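Local coordinates for NAD-dependent dehydrogenase (Rhizobium meliloti, PDB 4Z0P), which reduces glyoxylate and hydroxypyruvate, using NADPH as the hydride donor, at residues Ala227-Ala233 with Leu253-Asp259; Ile244-Asp249 with Arg271-Met275; Phe164-Trp169 with Phe190-Phe196. One frame throughout, in Å; residues are numbered along the deposited sequence.

Contact 1 (Ala227-Ala233 with Leu253-Asp259). With NDP (NADPH dihydro-nicotinamide-adenine-dinucleotide phosphate), chain H.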
# COMPACT_ATOMS: atom_id res chain seq x y z
N ALA A 227 12.40 -11.80 11.72
CA ALA A 227 13.53 -11.31 10.97
C ALA A 227 13.14 -9.97 10.35
O ALA A 227 12.01 -9.81 9.90
CB ALA A 227 13.92 -12.29 9.86
N PRO A 228 14.05 -9.02 10.34
CA PRO A 228 13.73 -7.70 9.81
C PRO A 228 13.77 -7.62 8.28
O PRO A 228 14.34 -8.48 7.61
CB PRO A 228 14.84 -6.83 10.42
CG PRO A 228 16.02 -7.76 10.50
CD PRO A 228 15.42 -9.07 10.89
N VAL A 229 13.19 -6.54 7.75
CA VAL A 229 13.20 -6.16 6.35
C VAL A 229 13.90 -4.82 6.15
O VAL A 229 13.78 -3.93 6.99
CB VAL A 229 11.73 -6.06 5.85
CG1 VAL A 229 11.62 -5.51 4.44
CG2 VAL A 229 11.12 -7.45 5.92
N PHE A 230 14.61 -4.69 5.04
CA PHE A 230 15.30 -3.45 4.68
C PHE A 230 14.69 -2.85 3.42
O PHE A 230 14.62 -3.50 2.37
CB PHE A 230 16.78 -3.72 4.42
CG PHE A 230 17.56 -2.51 3.98
CD1 PHE A 230 17.51 -1.32 4.71
CD2 PHE A 230 18.37 -2.55 2.86
CE1 PHE A 230 18.25 -0.20 4.32
CE2 PHE A 230 19.11 -1.43 2.47
CZ PHE A 230 19.05 -0.26 3.20
N ILE A 231 14.31 -1.58 3.53
CA ILE A 231 13.65 -0.86 2.43
C ILE A 231 14.43 0.42 2.21
O ILE A 231 14.58 1.24 3.15
CB ILE A 231 12.20 -0.53 2.81
CG1 ILE A 231 11.39 -1.82 2.97
CG2 ILE A 231 11.56 0.45 1.82
CD1 ILE A 231 10.14 -1.59 3.80
N ASN A 232 15.01 0.59 1.02
CA ASN A 232 15.77 1.82 0.75
C ASN A 232 15.32 2.55 -0.49
O ASN A 232 15.30 1.99 -1.59
CB ASN A 232 17.27 1.53 0.64
CG ASN A 232 18.13 2.81 0.65
OD1 ASN A 232 17.70 3.90 1.04
ND2 ASN A 232 19.37 2.66 0.25
N ALA A 233 14.96 3.82 -0.32
CA ALA A 233 14.68 4.71 -1.44
C ALA A 233 15.40 6.04 -1.32
O ALA A 233 15.00 7.02 -1.97
CB ALA A 233 13.18 4.94 -1.60
N LEU A 253 18.44 -10.74 7.13
CA LEU A 253 17.34 -10.00 6.54
C LEU A 253 16.34 -10.96 5.94
O LEU A 253 16.71 -11.88 5.22
CB LEU A 253 17.82 -9.07 5.43
CG LEU A 253 18.62 -7.83 5.86
CD1 LEU A 253 19.13 -7.10 4.62
CD2 LEU A 253 17.75 -6.90 6.68
N GLY A 254 15.06 -10.75 6.25
CA GLY A 254 13.99 -11.61 5.75
C GLY A 254 13.55 -11.22 4.35
O GLY A 254 12.95 -12.02 3.62
N GLY A 255 13.85 -9.98 3.97
CA GLY A 255 13.50 -9.47 2.66
C GLY A 255 13.95 -8.05 2.50
O GLY A 255 14.44 -7.42 3.45
N ALA A 256 13.76 -7.51 1.29
CA ALA A 256 14.15 -6.14 1.03
C ALA A 256 13.34 -5.53 -0.11
O ALA A 256 12.83 -6.26 -0.96
CB ALA A 256 15.63 -6.05 0.70
N SER A 257 13.22 -4.21 -0.09
CA SER A 257 12.74 -3.42 -1.24
C SER A 257 13.81 -2.40 -1.56
O SER A 257 14.13 -1.55 -0.71
CB SER A 257 11.44 -2.70 -0.92
OG SER A 257 10.37 -3.64 -0.72
N LEU A 258 14.38 -2.50 -2.75
CA LEU A 258 15.45 -1.58 -3.16
C LEU A 258 15.02 -0.83 -4.40
O LEU A 258 14.75 -1.44 -5.45
CB LEU A 258 16.76 -2.34 -3.43
CG LEU A 258 17.27 -3.17 -2.23
CD1 LEU A 258 18.47 -4.02 -2.65
CD2 LEU A 258 17.64 -2.26 -1.06
N ASP A 259 14.97 0.50 -4.28
CA ASP A 259 14.73 1.40 -5.40
C ASP A 259 16.01 2.02 -5.93
O ASP A 259 16.01 2.63 -7.00
CB ASP A 259 13.80 2.54 -4.98
CG ASP A 259 13.29 3.35 -6.17
OD1 ASP A 259 12.69 2.77 -7.14
OD2 ASP A 259 13.49 4.60 -6.14
PA NDP H . 15.61 16.31 3.73
O1A NDP H . 16.86 17.17 3.63
O2A NDP H . 14.31 17.01 3.97
O5B NDP H . 15.87 15.30 4.92
C5B NDP H . 17.10 14.62 5.13
C4B NDP H . 17.03 13.96 6.48
O4B NDP H . 18.20 13.15 6.60
C3B NDP H . 17.05 14.92 7.66
O3B NDP H . 16.21 14.39 8.67
C2B NDP H . 18.50 14.90 8.10
O2B NDP H . 18.72 15.19 9.46
C1B NDP H . 18.83 13.46 7.83
N9A NDP H . 20.29 13.27 7.76
C8A NDP H . 21.18 13.72 6.85
N7A NDP H . 22.42 13.36 7.10
C5A NDP H . 22.32 12.64 8.25
C6A NDP H . 23.28 11.99 9.06
N6A NDP H . 24.60 11.98 8.76
N1A NDP H . 22.85 11.34 10.18
C2A NDP H . 21.54 11.36 10.48
N3A NDP H . 20.55 11.94 9.79
C4A NDP H . 21.01 12.56 8.67
O3 NDP H . 15.63 15.42 2.39
PN NDP H . 14.28 14.78 1.74
O1N NDP H . 13.48 14.10 2.80
O2N NDP H . 13.62 15.78 0.86
O5D NDP H . 14.99 13.75 0.76
C5D NDP H . 15.76 12.70 1.29
C4D NDP H . 16.52 11.98 0.19
O4D NDP H . 15.64 11.12 -0.54
C3D NDP H . 17.13 12.84 -0.90
O3D NDP H . 18.38 13.42 -0.46
C2D NDP H . 17.33 11.91 -2.08
O2D NDP H . 18.64 11.31 -2.03
C1D NDP H . 16.26 10.83 -1.79
N1N NDP H . 15.24 10.75 -2.83
C2N NDP H . 15.08 9.59 -3.59
C3N NDP H . 14.12 9.49 -4.55
C7N NDP H . 13.82 8.21 -5.27
O7N NDP H . 13.13 8.28 -6.31
N7N NDP H . 14.30 7.07 -4.83
C4N NDP H . 13.25 10.66 -4.83
C5N NDP H . 13.50 11.85 -3.99
C6N NDP H . 14.42 11.87 -3.04
P2B NDP H . 18.59 16.69 10.03
O1X NDP H . 17.11 16.95 10.02
O2X NDP H . 19.16 16.54 11.43
O3X NDP H . 19.38 17.57 9.13
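Strands 229-232 and 255-258 run parallel, their axes 4.6 Å apart and only 2° from parallel, and Phe230 and Asn232 supply most of the backbone bonds between them. Phe230 N donates to Gly255 O, and Phe230 O accepts from Ser257 N at 2.9 Å. Asn232 N then bonds Ser257 O, and Asn232 O takes Asp259 N in a nearly straight bond, 172° at the hydrogen. Before the strands pair, Gly254 N reaches Pro228 O at 2.7 Å. On one face of the sheet the Phe230 ring and Leu258 cross at about a right angle, with Phe230 CE2 3.9 Å from Leu258 CD2. Leu253 CD2 packs against Phe230 CB on the same face. These strands belong to a right-handed beta-alpha-beta crossover of the Rossmann-type domain, and helix 241-250 covers this face through Ile244. On the other face, Ile231 CG1 lies 4.0 Å from Ser257 CB. Ser257 OG is hydrogen-bonded to Gln110 and His114 of helix 97-115. At the carboxyl ends of the strands the nicotinamide amide of NADPH is gripped twice: its N7N donates to Ala233 O at 2.9 Å and to Asp259 OD2 at 2.9 Å. With chi1 at -169°, the Asp259 side chain extends away from its own backbone N, and its carboxylate reaches the cofactor. Thr281 and the backbone amides of Val284 and Ala285 also hydrogen-bond this carboxylate.

Contact 2 (Ile244-Asp249 with Arg271-Met275)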
# COMPACT_ATOMS: atom_id res chain seq x y z
N ILE A 244 23.98 -6.74 2.10
CA ILE A 244 22.56 -7.01 1.91
C ILE A 244 22.39 -8.44 1.41
O ILE A 244 21.59 -9.22 1.95
CB ILE A 244 21.89 -6.02 0.91
CG1 ILE A 244 21.88 -4.58 1.46
CG2 ILE A 244 20.46 -6.45 0.65
CD1 ILE A 244 21.43 -3.55 0.43
N LEU A 245 23.16 -8.80 0.39
CA LEU A 245 23.08 -10.15 -0.19
C LEU A 245 23.45 -11.25 0.83
O LEU A 245 22.74 -12.26 0.92
CB LEU A 245 23.94 -10.25 -1.44
CG LEU A 245 23.44 -9.45 -2.64
CD1 LEU A 245 24.52 -9.27 -3.69
CD2 LEU A 245 22.23 -10.13 -3.24
N GLU A 246 24.56 -11.06 1.55
CA GLU A 246 24.97 -12.00 2.61
C GLU A 246 23.88 -12.19 3.64
O GLU A 246 23.59 -13.32 4.05
CB GLU A 246 26.22 -11.50 3.34
CG GLU A 246 27.52 -11.71 2.60
CD GLU A 246 28.70 -11.80 3.54
OE1 GLU A 246 29.56 -12.67 3.30
OE2 GLU A 246 28.74 -11.02 4.52
N CYS A 247 23.26 -11.08 4.04
CA CYS A 247 22.23 -11.12 5.07
C CYS A 247 20.92 -11.72 4.58
O CYS A 247 20.23 -12.36 5.36
CB CYS A 247 21.99 -9.73 5.64
SG CYS A 247 23.36 -9.16 6.67
N LEU A 248 20.56 -11.50 3.32
CA LEU A 248 19.42 -12.20 2.75
C LEU A 248 19.66 -13.70 2.66
O LEU A 248 18.77 -14.52 2.96
CB LEU A 248 19.07 -11.62 1.36
CG LEU A 248 18.49 -10.21 1.37
CD1 LEU A 248 18.60 -9.56 -0.00
CD2 LEU A 248 17.04 -10.21 1.87
N ASP A 249 20.87 -14.07 2.23
CA ASP A 249 21.23 -15.49 2.11
C ASP A 249 21.16 -16.22 3.46
O ASP A 249 20.71 -17.36 3.54
CB ASP A 249 22.62 -15.63 1.49
CG ASP A 249 22.62 -15.39 -0.00
OD1 ASP A 249 21.56 -15.31 -0.65
OD2 ASP A 249 23.72 -15.27 -0.54
N ARG A 271 22.50 -10.26 -8.72
CA ARG A 271 21.62 -11.22 -8.08
C ARG A 271 20.27 -10.65 -7.67
O ARG A 271 19.32 -11.41 -7.51
CB ARG A 271 22.31 -11.82 -6.85
CG ARG A 271 23.47 -12.75 -7.21
CD ARG A 271 24.02 -13.39 -5.94
NE ARG A 271 22.97 -14.18 -5.30
CZ ARG A 271 22.90 -14.47 -4.00
NH1 ARG A 271 23.80 -14.02 -3.15
NH2 ARG A 271 21.89 -15.21 -3.55
N PHE A 272 20.17 -9.33 -7.48
CA PHE A 272 18.95 -8.76 -6.90
C PHE A 272 17.72 -9.02 -7.77
O PHE A 272 16.63 -9.15 -7.25
CB PHE A 272 19.08 -7.27 -6.64
CG PHE A 272 19.97 -6.92 -5.49
CD1 PHE A 272 19.71 -7.41 -4.20
CD2 PHE A 272 21.03 -6.07 -5.66
CE1 PHE A 272 20.50 -7.05 -3.15
CE2 PHE A 272 21.85 -5.72 -4.61
CZ PHE A 272 21.60 -6.23 -3.35
N TRP A 273 17.88 -9.08 -9.10
CA TRP A 273 16.75 -9.26 -9.99
C TRP A 273 15.95 -10.53 -9.71
O TRP A 273 14.74 -10.54 -9.91
CB TRP A 273 17.19 -9.28 -11.44
CG TRP A 273 17.90 -8.04 -11.97
CD1 TRP A 273 19.22 -7.93 -12.30
CD2 TRP A 273 17.31 -6.78 -12.29
NE1 TRP A 273 19.48 -6.69 -12.79
CE2 TRP A 273 18.33 -5.95 -12.80
CE3 TRP A 273 16.02 -6.27 -12.20
CZ2 TRP A 273 18.10 -4.65 -13.22
CZ3 TRP A 273 15.78 -4.97 -12.63
CH2 TRP A 273 16.81 -4.17 -13.13
N ASP A 274 16.64 -11.59 -9.31
CA ASP A 274 16.03 -12.92 -9.18
C ASP A 274 15.81 -13.38 -7.74
O ASP A 274 15.43 -14.53 -7.54
CB ASP A 274 16.92 -13.98 -9.85
CG ASP A 274 17.01 -13.83 -11.36
OD1 ASP A 274 16.06 -13.35 -12.00
OD2 ASP A 274 18.05 -14.25 -11.91
N MET A 275 16.01 -12.52 -6.75
CA MET A 275 15.91 -13.02 -5.40
C MET A 275 14.50 -13.05 -4.90
O MET A 275 13.74 -12.13 -5.15
CB MET A 275 16.81 -12.25 -4.50
CG MET A 275 18.19 -12.77 -4.73
SD MET A 275 19.28 -11.63 -3.96
CE MET A 275 19.22 -12.30 -2.30
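Arg271 reaches across to Asp249 on helix 241-250, the crossover helix of a beta-alpha-beta unit in the Rossmann-type domain. The segment 271-275 lies in the loop between strands 255-258 and 278-280. The guanidinium grips the carboxylate end-on, with two nitrogens on two oxygens. Arg271 NH1 bonds Asp249 OD2 at 2.9 Å, and Arg271 NH2 bonds Asp249 OD1 at 2.9 Å. Both oxygens are met on their syn side, and the carboxylate and guanidinium planes are 32° apart. A bend at chi3 of 61° turns the arginine chain towards the helix. Leu245 CD2 lies over one face of the guanidinium, so the salt bridge has an apolar neighbour although both charged residues are exposed. Next comes Phe272, which is buried. Its CE1 meets Leu245 CD2 at 3.5 Å. Ile244 CG2 comes to the edge of the ring, 3.8 Å from Phe272 CE1, and Val280 of the sheet touches the residue too. A serine in place of Phe272 would probably open a gap against Ile244 CG2 and Leu245 CD2, which would lose their packing partner. Trp273 turns to the second subunit, where it stacks on His128 of that chain. Met275 returns to the helix. Its contacts hold for one of two conformers only and so are less certain: there Met275 SD lies beside Leu245 CD2, and Met275 CE rests 3.6 Å from Leu248 CD1.

Contact 3 (Phe164-Trp169 with Phe190-Phe196). With NDP (NADPH dihydro-nicotinamide-adenine-dinucleotide phosphate), chain H.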
# COMPACT_ATOMS: atom_id res chain seq x y z
N PHE A 164 0.53 1.10 11.27
CA PHE A 164 1.87 0.71 11.70
C PHE A 164 2.30 1.46 12.94
O PHE A 164 1.92 2.61 13.17
CB PHE A 164 2.90 0.96 10.60
CG PHE A 164 2.78 0.03 9.41
CD1 PHE A 164 3.36 -1.23 9.47
CD2 PHE A 164 2.13 0.43 8.25
CE1 PHE A 164 3.25 -2.11 8.39
CE2 PHE A 164 2.03 -0.45 7.17
CZ PHE A 164 2.59 -1.71 7.24
N LYS A 165 3.11 0.79 13.77
CA LYS A 165 3.88 1.51 14.78
C LYS A 165 5.04 2.13 14.04
O LYS A 165 5.72 1.44 13.28
CB LYS A 165 4.36 0.54 15.87
CG LYS A 165 5.21 1.19 16.94
CD LYS A 165 4.38 1.81 18.05
CE LYS A 165 5.27 2.45 19.11
NZ LYS A 165 6.00 3.63 18.57
N VAL A 166 5.31 3.40 14.29
CA VAL A 166 6.35 4.09 13.53
C VAL A 166 7.26 4.83 14.47
O VAL A 166 6.80 5.53 15.37
CB VAL A 166 5.75 5.09 12.50
CG1 VAL A 166 6.86 5.71 11.68
CG2 VAL A 166 4.75 4.40 11.58
N ILE A 167 8.56 4.69 14.23
CA ILE A 167 9.56 5.50 14.91
C ILE A 167 10.52 6.06 13.87
O ILE A 167 10.67 5.51 12.79
CB ILE A 167 10.32 4.69 15.99
CG1 ILE A 167 11.04 3.46 15.39
CG2 ILE A 167 9.36 4.26 17.08
CD1 ILE A 167 11.81 2.61 16.39
N GLY A 168 11.23 7.13 14.25
CA GLY A 168 12.12 7.83 13.33
C GLY A 168 13.49 8.12 13.93
O GLY A 168 13.63 8.24 15.14
N TRP A 169 14.47 8.26 13.04
CA TRP A 169 15.84 8.59 13.44
C TRP A 169 16.41 9.61 12.48
O TRP A 169 16.21 9.53 11.26
CB TRP A 169 16.70 7.33 13.46
CG TRP A 169 18.13 7.56 13.79
CD1 TRP A 169 18.70 7.60 15.04
CD2 TRP A 169 19.22 7.78 12.87
NE1 TRP A 169 20.05 7.81 14.95
CE2 TRP A 169 20.39 7.95 13.63
CE3 TRP A 169 19.30 7.86 11.48
CZ2 TRP A 169 21.66 8.14 13.03
CZ3 TRP A 169 20.55 8.07 10.89
CH2 TRP A 169 21.71 8.22 11.66
N PHE A 190 16.98 2.69 18.57
CA PHE A 190 16.06 2.75 17.43
C PHE A 190 16.11 1.46 16.59
O PHE A 190 15.07 0.88 16.31
CB PHE A 190 16.34 4.02 16.61
CG PHE A 190 15.86 3.97 15.18
CD1 PHE A 190 16.67 3.47 14.19
CD2 PHE A 190 14.63 4.51 14.82
CE1 PHE A 190 16.23 3.43 12.87
CE2 PHE A 190 14.20 4.49 13.49
CZ PHE A 190 15.00 3.94 12.52
N LEU A 191 17.30 1.01 16.22
CA LEU A 191 17.44 -0.21 15.41
C LEU A 191 16.86 -1.43 16.11
O LEU A 191 16.15 -2.22 15.50
CB LEU A 191 18.91 -0.47 15.06
CG LEU A 191 19.56 0.55 14.14
CD1 LEU A 191 21.07 0.35 14.12
CD2 LEU A 191 19.00 0.49 12.72
N GLY A 192 17.13 -1.56 17.41
CA GLY A 192 16.67 -2.72 18.17
C GLY A 192 15.16 -2.84 18.28
O GLY A 192 14.65 -3.93 18.55
N ARG A 193 14.44 -1.74 18.06
CA ARG A 193 12.97 -1.74 18.02
C ARG A 193 12.38 -1.92 16.62
O ARG A 193 11.17 -2.12 16.51
CB ARG A 193 12.45 -0.40 18.54
CG ARG A 193 12.68 -0.17 20.01
CD ARG A 193 12.08 1.17 20.41
NE ARG A 193 10.63 1.18 20.25
CZ ARG A 193 9.85 2.25 20.41
NH1 ARG A 193 10.37 3.44 20.69
NH2 ARG A 193 8.54 2.14 20.27
N THR A 194 13.21 -1.86 15.58
CA THR A 194 12.72 -1.75 14.23
C THR A 194 12.59 -3.11 13.56
O THR A 194 13.55 -3.85 13.49
CB THR A 194 13.65 -0.83 13.40
OG1 THR A 194 13.55 0.49 13.94
CG2 THR A 194 13.23 -0.82 11.93
N ASP A 195 11.40 -3.40 13.05
CA ASP A 195 11.14 -4.59 12.23
C ASP A 195 11.33 -4.34 10.74
O ASP A 195 11.90 -5.17 10.04
CB ASP A 195 9.71 -5.10 12.45
CG ASP A 195 9.40 -5.42 13.90
OD1 ASP A 195 10.20 -6.16 14.54
OD2 ASP A 195 8.34 -4.94 14.44
N PHE A 196 10.77 -3.24 10.24
CA PHE A 196 10.95 -2.81 8.85
C PHE A 196 11.74 -1.51 8.87
O PHE A 196 11.23 -0.49 9.32
CB PHE A 196 9.61 -2.50 8.15
CG PHE A 196 8.69 -3.68 7.89
CD1 PHE A 196 8.96 -4.98 8.28
CD2 PHE A 196 7.47 -3.43 7.24
CE1 PHE A 196 8.06 -6.01 8.01
CE2 PHE A 196 6.56 -4.46 6.99
CZ PHE A 196 6.86 -5.74 7.38
PA NDP H . 15.61 16.31 3.73
O1A NDP H . 16.86 17.17 3.63
O2A NDP H . 14.31 17.01 3.97
O5B NDP H . 15.87 15.30 4.92
C5B NDP H . 17.10 14.62 5.13
C4B NDP H . 17.03 13.96 6.48
O4B NDP H . 18.20 13.15 6.60
C3B NDP H . 17.05 14.92 7.66
O3B NDP H . 16.21 14.39 8.67
C2B NDP H . 18.50 14.90 8.10
O2B NDP H . 18.72 15.19 9.46
C1B NDP H . 18.83 13.46 7.83
N9A NDP H . 20.29 13.27 7.76
C8A NDP H . 21.18 13.72 6.85
N7A NDP H . 22.42 13.36 7.10
C5A NDP H . 22.32 12.64 8.25
C6A NDP H . 23.28 11.99 9.06
N6A NDP H . 24.60 11.98 8.76
N1A NDP H . 22.85 11.34 10.18
C2A NDP H . 21.54 11.36 10.48
N3A NDP H . 20.55 11.94 9.79
C4A NDP H . 21.01 12.56 8.67
O3 NDP H . 15.63 15.42 2.39
PN NDP H . 14.28 14.78 1.74
O1N NDP H . 13.48 14.10 2.80
O2N NDP H . 13.62 15.78 0.86
O5D NDP H . 14.99 13.75 0.76
C5D NDP H . 15.76 12.70 1.29
C4D NDP H . 16.52 11.98 0.19
O4D NDP H . 15.64 11.12 -0.54
C3D NDP H . 17.13 12.84 -0.90
O3D NDP H . 18.38 13.42 -0.46
C2D NDP H . 17.33 11.91 -2.08
O2D NDP H . 18.64 11.31 -2.03
C1D NDP H . 16.26 10.83 -1.79
N1N NDP H . 15.24 10.75 -2.83
C2N NDP H . 15.08 9.59 -3.59
C3N NDP H . 14.12 9.49 -4.55
C7N NDP H . 13.82 8.21 -5.27
O7N NDP H . 13.13 8.28 -6.31
N7N NDP H . 14.30 7.07 -4.83
C4N NDP H . 13.25 10.66 -4.83
C5N NDP H . 13.50 11.85 -3.99
C6N NDP H . 14.42 11.87 -3.04
P2B NDP H . 18.59 16.69 10.03
O1X NDP H . 17.11 16.95 10.02
O2X NDP H . 19.16 16.54 11.43
O3X NDP H . 19.38 17.57 9.13
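Ile167 is the main bump of strand 165-169, and it fills a hollow formed by Phe190, Arg193 and Thr194 at the end of helix 187-193. Its CG1 stands between the backbone N and the carbonyl carbon (chi1 59°). From this crowded position CD1 extends into the hollow. There Ile167 CD1 lies 3.7 Å from Phe190 CD2 and 3.8 Å from Arg193 CB. The other branch, CG2, lies over one face of the Arg193 guanidinium, towards its rim. The Phe190 ring is covered on both faces. Trp169 CB sits over its centre in a CH-pi contact, 3.6 Å from the ring centroid and 5° off the normal. Thr194 OG1 covers the opposite face while donating to Phe190 O. Phe190 CE2 meets the backbone of the strand, 3.7 Å from Gly168 C. Just before the strand, Phe164 CE1 touches Phe196 CE2 at 4.3 Å, where the other segment enters strand 196-199. The helix thus packs on one side of the parallel sheet of the Rossmann-type domain, while Val166 points to the other side, where helix 150-161 lies. Past Phe190, the Trp169 indole reaches the adenine of NADPH, with Trp169 CH2 3.4 Å from C2A of the cofactor. Trp169 NE1 is hydrogen-bonded to Ala184 O. No hydrogen bond joins the two segments. Lys165 NZ and Arg193 NH2 are both donors and come within 3.4 Å. Glu180 forms a salt bridge with each residue, so the two cations share one acid. Arg193 NH1 also hydrogen-bonds Tyr182 OH. The contact itself thus rests on apolar packing.

How the contacts relate
Contacts 1 and 3 are buried and reach the same parallel sheet, and contact 2 is only partly buried, near the subunit interface. Contact 1 is held by backbone hydrogen bonds between neighbouring strands. Contact 3 has none across it and depends on shape, and contact 2 combines apolar packing with an exposed salt bridge. Contact 1 pairs the two strands of a beta-alpha-beta unit, and contact 2 ties the helix of that unit to a later loop. They touch directly: Phe230 packs on Ile244 and Leu258 on Phe272. Contact 3 joins contact 1 through a probable hydrogen bond from Val229 N to Asp195 O. The two also serve different ends of NADPH. Contacts 2 and 3 do not touch.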